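Local structure of polysaccharide Lyase Family 6 (Bacteroides cellulosilyticus, 6QPS) at residues V393-A405 against Y417-P430. The protein is a calcium-binding alginate lyase of polysaccharide lyase family 6 that probably cleaves mannuronic acid-rich alginate by beta-elimination. Sequence-based numbering, arbitrary orientation.
Sequences VLPGFLFLDNEWA and YEQVREGFKPVDMP. With ACT (acetate ion), chain E.
The ring of F424 is sandwiched: N402 CB lies over one face, 3.8 Å from the ring centroid in a CH-pi contact, while W404 meets the opposite face edge-on, its CE3 3.8 Å from F424 CD2 and the planes at 82°. V420 O sits at its edge, in plane. The W404 indole reaches F424 because its CG stands anti to the backbone N (chi1 177°); its NE1 is hydrogen-bonded to S411 OG. Over one face of the F399 ring lies V420 CG2, with Q419 NE2 at the edge; V420 CG2 also meets L394 CD2, so V420, L394 and F399 pack one short apolar patch between helix 418-422 and strand 397-400. K425 N to N402 O, W404 N to K425 O and V427 N to W404 O bond at the end of the right-handed parallel beta-helix characteristic of this family, where the short strand 424-426 pairs in parallel with strand 397-405, extending one wall. An asparagine suits position 402: N402 N (3.1 Å) and N402 ND2 (3.0 Å) approach G423 O from opposite faces of the carbonyl plane, and in the neighbouring parallel strand 371-379 OD1 accepts from N376 N and ND2 donates to F373 O. G423 fits because a CB there would clash with F399 CB. Q419, long and extended, sends NE2 to L394 O (3.0 Å), above the carbonyl plane, and to a water that F399 N also holds. A leucine here would probably leave that water without one of its mates and the 394-396 turn without its side-chain tie to the helix. The K425 chain, bent at chi3 and chi4, brings NZ back to N402 O in a weak hydrogen bond.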
loop_
_atom_site.group_PDB
_atom_site.type_symbol
_atom_site.label_atom_id
_atom_site.label_comp_id
_atom_site.label_asym_id
_atom_site.label_seq_id
_atom_site.Cartn_x
_atom_site.Cartn_y
_atom_site.Cartn_z
ATOM N N VAL A 393 14.488 -4.694 26.862
ATOM C CA VAL A 393 14.180 -4.965 25.464
ATOM C C VAL A 393 15.102 -6.022 24.879
ATOM O O VAL A 393 14.663 -6.910 24.145
ATOM C CB VAL A 393 14.270 -3.640 24.677
ATOM C CG1 VAL A 393 14.322 -3.898 23.194
ATOM C CG2 VAL A 393 13.104 -2.751 25.039
ATOM N N LEU A 394 16.396 -5.951 25.162
ATOM C CA LEU A 394 17.322 -6.889 24.535
ATOM C C LEU A 394 17.048 -8.345 24.876
ATOM O O LEU A 394 17.279 -9.199 24.004
ATOM C CB LEU A 394 18.760 -6.527 24.911
ATOM C CG LEU A 394 19.294 -5.228 24.318
ATOM C CD1 LEU A 394 20.691 -4.962 24.956
ATOM C CD2 LEU A 394 19.378 -5.271 22.821
ATOM N N PRO A 395 16.620 -8.710 26.086
ATOM C CA PRO A 395 16.259 -10.120 26.326
ATOM C C PRO A 395 15.194 -10.654 25.371
ATOM O O PRO A 395 15.047 -11.880 25.248
ATOM C CB PRO A 395 15.772 -10.125 27.783
ATOM C CG PRO A 395 16.477 -8.922 28.419
ATOM C CD PRO A 395 16.524 -7.888 27.313
ATOM N N GLY A 396 14.425 -9.786 24.729
ATOM C CA GLY A 396 13.407 -10.207 23.787
ATOM C C GLY A 396 13.895 -10.403 22.370
ATOM O O GLY A 396 13.097 -10.810 21.508
ATOM N N PHE A 397 15.179 -10.178 22.100
ATOM C CA PHE A 397 15.764 -10.295 20.775
ATOM C C PHE A 397 16.813 -11.402 20.750
ATOM O O PHE A 397 17.566 -11.590 21.706
ATOM C CB PHE A 397 16.470 -8.968 20.366
ATOM C CG PHE A 397 15.544 -7.903 19.861
ATOM C CD1 PHE A 397 14.785 -7.143 20.730
ATOM C CD2 PHE A 397 15.448 -7.639 18.512
ATOM C CE1 PHE A 397 13.921 -6.171 20.259
ATOM C CE2 PHE A 397 14.576 -6.674 18.036
ATOM C CZ PHE A 397 13.820 -5.946 18.889
ATOM N N LEU A 398 16.874 -12.119 19.649
ATOM C CA LEU A 398 17.997 -12.991 19.323
ATOM C C LEU A 398 18.686 -12.349 18.125
ATOM O O LEU A 398 18.089 -12.270 17.045
ATOM C CB LEU A 398 17.504 -14.400 18.996
ATOM C CG LEU A 398 18.525 -15.372 18.378
ATOM C CD1 LEU A 398 19.712 -15.575 19.316
ATOM C CD2 LEU A 398 17.878 -16.714 18.045
ATOM N N PHE A 399 19.902 -11.841 18.325
ATOM C CA PHE A 399 20.710 -11.276 17.244
ATOM C C PHE A 399 21.684 -12.360 16.807
ATOM O O PHE A 399 22.521 -12.795 17.608
ATOM C CB PHE A 399 21.501 -10.052 17.705
ATOM C CG PHE A 399 20.669 -8.913 18.198
ATOM C CD1 PHE A 399 20.174 -7.956 17.323
ATOM C CD2 PHE A 399 20.411 -8.774 19.536
ATOM C CE1 PHE A 399 19.409 -6.888 17.789
ATOM C CE2 PHE A 399 19.671 -7.692 20.013
ATOM C CZ PHE A 399 19.155 -6.770 19.129
ATOM N N LEU A 400 21.595 -12.788 15.547
ATOM C CA LEU A 400 22.362 -13.932 15.075
ATOM C C LEU A 400 22.927 -13.715 13.676
ATOM O O LEU A 400 22.180 -13.517 12.718
ATOM C CB LEU A 400 21.472 -15.166 15.095
ATOM C CG LEU A 400 22.144 -16.460 14.716
ATOM C CD1 LEU A 400 23.274 -16.801 15.670
ATOM C CD2 LEU A 400 21.112 -17.571 14.698
ATOM N N ASP A 401 24.251 -13.775 13.562
ATOM C CA ASP A 401 24.936 -13.827 12.272
ATOM C C ASP A 401 24.528 -12.683 11.337
ATOM O O ASP A 401 24.367 -12.869 10.128
ATOM C CB ASP A 401 24.733 -15.194 11.618
ATOM C CG ASP A 401 25.407 -16.321 12.387
ATOM O OD1 ASP A 401 26.467 -16.070 13.016
ATOM O OD2 ASP A 401 24.891 -17.469 12.339
ATOM N N ASN A 402 24.458 -11.476 11.880
ATOM C CA ASN A 402 24.331 -10.273 11.066
ATOM C C ASN A 402 25.713 -9.736 10.688
ATOM O O ASN A 402 26.732 -10.093 11.283
ATOM C CB ASN A 402 23.535 -9.218 11.839
ATOM C CG ASN A 402 22.191 -9.740 12.318
ATOM O OD1 ASN A 402 21.248 -9.860 11.538
ATOM N ND2 ASN A 402 22.098 -10.069 13.610
ATOM N N GLU A 403 25.742 -8.888 9.659
ATOM C CA GLU A 403 26.972 -8.272 9.178
ATOM C C GLU A 403 26.921 -6.771 9.406
ATOM O O GLU A 403 25.874 -6.142 9.242
ATOM C CB GLU A 403 27.193 -8.603 7.709
ATOM C CG GLU A 403 27.671 -10.035 7.510
ATOM C CD GLU A 403 27.903 -10.406 6.057
ATOM O OE1 GLU A 403 27.519 -9.623 5.170
ATOM O OE2 GLU A 403 28.461 -11.493 5.810
ATOM N N TRP A 404 28.079 -6.208 9.758
ATOM C CA TRP A 404 28.220 -4.813 10.158
ATOM C C TRP A 404 29.303 -4.195 9.285
ATOM O O TRP A 404 30.481 -4.570 9.387
ATOM C CB TRP A 404 28.635 -4.787 11.631
ATOM C CG TRP A 404 28.905 -3.435 12.243
ATOM C CD1 TRP A 404 30.034 -2.657 12.088
ATOM C CD2 TRP A 404 28.061 -2.728 13.165
ATOM N NE1 TRP A 404 29.912 -1.509 12.830
ATOM C CE2 TRP A 404 28.723 -1.537 13.513
ATOM C CE3 TRP A 404 26.814 -3.001 13.746
ATOM C CZ2 TRP A 404 28.175 -0.611 14.397
ATOM C CZ3 TRP A 404 26.269 -2.076 14.615
ATOM C CH2 TRP A 404 26.960 -0.896 14.941
ATOM N N ALA A 405 28.917 -3.264 8.415
ATOM C CA ALA A 405 29.862 -2.695 7.439
ATOM C C ALA A 405 29.786 -1.166 7.393
ATOM O O ALA A 405 28.996 -0.574 6.651
ATOM C CB ALA A 405 29.665 -3.320 6.051
ATOM N N TYR A 417 26.321 -2.750 24.237
ATOM C CA TYR A 417 25.632 -3.978 24.626
ATOM C C TYR A 417 26.341 -5.175 24.018
ATOM O O TYR A 417 26.369 -5.332 22.790
ATOM C CB TYR A 417 24.164 -3.914 24.205
ATOM C CG TYR A 417 23.533 -2.646 24.700
ATOM C CD1 TYR A 417 23.370 -2.430 26.060
ATOM C CD2 TYR A 417 23.152 -1.642 23.823
ATOM C CE1 TYR A 417 22.836 -1.255 26.540
ATOM C CE2 TYR A 417 22.602 -0.448 24.305
ATOM C CZ TYR A 417 22.452 -0.269 25.653
ATOM O OH TYR A 417 21.911 0.895 26.158
ATOM N N GLU A 418 26.887 -6.026 24.888
ATOM C CA GLU A 418 27.586 -7.222 24.425
ATOM C C GLU A 418 26.690 -8.110 23.572
ATOM O O GLU A 418 27.154 -8.719 22.602
ATOM C CB GLU A 418 28.119 -8.012 25.623
ATOM C CG GLU A 418 28.819 -9.307 25.245
ATOM C CD GLU A 418 29.425 -10.009 26.446
ATOM O OE1 GLU A 418 28.785 -10.015 27.519
ATOM O OE2 GLU A 418 30.544 -10.549 26.315
ATOM N N GLN A 419 25.413 -8.227 23.933
ATOM C CA GLN A 419 24.510 -9.078 23.168
ATOM C C GLN A 419 24.423 -8.608 21.721
ATOM O O GLN A 419 24.381 -9.424 20.790
ATOM C CB GLN A 419 23.137 -9.088 23.847
ATOM C CG GLN A 419 22.218 -10.149 23.316
ATOM C CD GLN A 419 20.813 -10.051 23.872
ATOM O OE1 GLN A 419 20.596 -9.583 24.997
ATOM N NE2 GLN A 419 19.840 -10.511 23.081
ATOM N N VAL A 420 24.446 -7.291 21.506
ATOM C CA VAL A 420 24.449 -6.745 20.153
ATOM C C VAL A 420 25.789 -6.988 19.474
ATOM O O VAL A 420 25.850 -7.436 18.319
ATOM C CB VAL A 420 24.081 -5.250 20.171
ATOM C CG1 VAL A 420 24.145 -4.669 18.767
ATOM C CG2 VAL A 420 22.702 -5.054 20.787
ATOM N N ARG A 421 26.887 -6.661 20.157
ATOM C CA ARG A 421 28.204 -6.887 19.570
ATOM C C ARG A 421 28.381 -8.337 19.134
ATOM O O ARG A 421 28.947 -8.603 18.070
ATOM C CB ARG A 421 29.296 -6.487 20.560
ATOM C CG ARG A 421 29.325 -4.990 20.894
ATOM C CD ARG A 421 30.585 -4.539 21.636
ATOM N NE ARG A 421 30.893 -5.357 22.811
ATOM C CZ ARG A 421 30.478 -5.115 24.050
ATOM N NH1 ARG A 421 29.730 -4.048 24.323
ATOM N NH2 ARG A 421 30.841 -5.933 25.032
ATOM N N GLU A 422 27.896 -9.290 19.937
ATOM C CA GLU A 422 28.062 -10.702 19.616
ATOM C C GLU A 422 27.167 -11.158 18.463
ATOM O O GLU A 422 27.434 -12.214 17.871
ATOM C CB GLU A 422 27.766 -11.555 20.854
ATOM C CG GLU A 422 28.664 -11.266 22.049
ATOM C CD GLU A 422 30.036 -11.897 21.931
ATOM O OE1 GLU A 422 30.450 -12.231 20.798
ATOM O OE2 GLU A 422 30.704 -12.056 22.978
ATOM N N GLY A 423 26.115 -10.413 18.146
ATOM C CA GLY A 423 25.200 -10.711 17.065
ATOM C C GLY A 423 25.578 -10.161 15.710
ATOM O O GLY A 423 24.832 -10.393 14.749
ATOM N N PHE A 424 26.684 -9.425 15.606
ATOM C CA PHE A 424 27.170 -8.871 14.354
ATOM C C PHE A 424 28.635 -9.243 14.166
ATOM O O PHE A 424 29.398 -9.343 15.135
ATOM C CB PHE A 424 27.103 -7.336 14.347
ATOM C CG PHE A 424 25.722 -6.765 14.176
ATOM C CD1 PHE A 424 24.902 -6.584 15.268
ATOM C CD2 PHE A 424 25.258 -6.367 12.926
ATOM C CE1 PHE A 424 23.639 -6.051 15.110
ATOM C CE2 PHE A 424 24.023 -5.814 12.779
ATOM C CZ PHE A 424 23.207 -5.655 13.842
ATOM N N LYS A 425 29.036 -9.413 12.910
ATOM C CA LYS A 425 30.434 -9.562 12.531
ATOM C C LYS A 425 30.825 -8.392 11.635
ATOM O O LYS A 425 30.116 -8.118 10.655
ATOM C CB LYS A 425 30.649 -10.870 11.751
ATOM C CG LYS A 425 30.410 -12.124 12.546
ATOM C CD LYS A 425 30.294 -13.371 11.637
ATOM C CE LYS A 425 29.743 -13.093 10.256
ATOM N NZ LYS A 425 28.264 -12.801 10.290
ATOM N N PRO A 426 31.916 -7.679 11.930
ATOM C CA PRO A 426 32.374 -6.614 11.022
ATOM C C PRO A 426 32.902 -7.215 9.730
ATOM O O PRO A 426 33.667 -8.191 9.745
ATOM C CB PRO A 426 33.504 -5.920 11.803
ATOM C CG PRO A 426 33.396 -6.422 13.222
ATOM C CD PRO A 426 32.779 -7.798 13.123
ATOM N N VAL A 427 32.474 -6.630 8.609
ATOM C CA VAL A 427 32.893 -7.043 7.278
ATOM C C VAL A 427 33.178 -5.787 6.463
ATOM O O VAL A 427 32.697 -4.696 6.772
ATOM C CB VAL A 427 31.851 -7.935 6.553
ATOM C CG1 VAL A 427 31.559 -9.191 7.383
ATOM C CG2 VAL A 427 30.587 -7.157 6.232
ATOM N N ASP A 428 33.985 -5.956 5.421
ATOM C CA ASP A 428 34.170 -4.898 4.438
ATOM C C ASP A 428 32.884 -4.715 3.635
ATOM O O ASP A 428 32.089 -5.640 3.480
ATOM C CB ASP A 428 35.345 -5.253 3.528
ATOM C CG ASP A 428 36.649 -5.451 4.311
ATOM O OD1 ASP A 428 36.961 -4.610 5.193
ATOM O OD2 ASP A 428 37.366 -6.444 4.052
ATOM N N MET A 429 32.654 -3.497 3.159
ATOM C CA MET A 429 31.438 -3.220 2.405
ATOM C C MET A 429 31.315 -4.193 1.235
ATOM O O MET A 429 32.239 -4.278 0.415
ATOM C CB MET A 429 31.451 -1.781 1.884
ATOM C CG MET A 429 30.215 -1.374 1.092
ATOM S SD MET A 429 28.739 -1.171 2.115
ATOM C CE MET A 429 29.253 0.164 3.200
ATOM N N PRO A 430 30.216 -4.941 1.122
ATOM C CA PRO A 430 30.062 -5.833 -0.041
ATOM C C PRO A 430 30.019 -5.051 -1.348
ATOM O O PRO A 430 29.532 -3.919 -1.406
ATOM C CB PRO A 430 28.729 -6.548 0.228
ATOM C CG PRO A 430 28.433 -6.332 1.694
ATOM C CD PRO A 430 29.055 -4.998 2.027
HETATM C C ACT E . 25.773 -5.020 28.247
HETATM O O ACT E . 24.585 -5.187 27.859
HETATM O OXT ACT E . 26.852 -5.486 27.774
HETATM C CH3 ACT E . 25.889 -4.141 29.507
HETATM O O HOH W 1 21.142 -12.364 20.977
HETATM O O HOH W 2 26.011 -14.144 15.872
HETATM O O HOH W 3 26.928 -13.851 8.279
#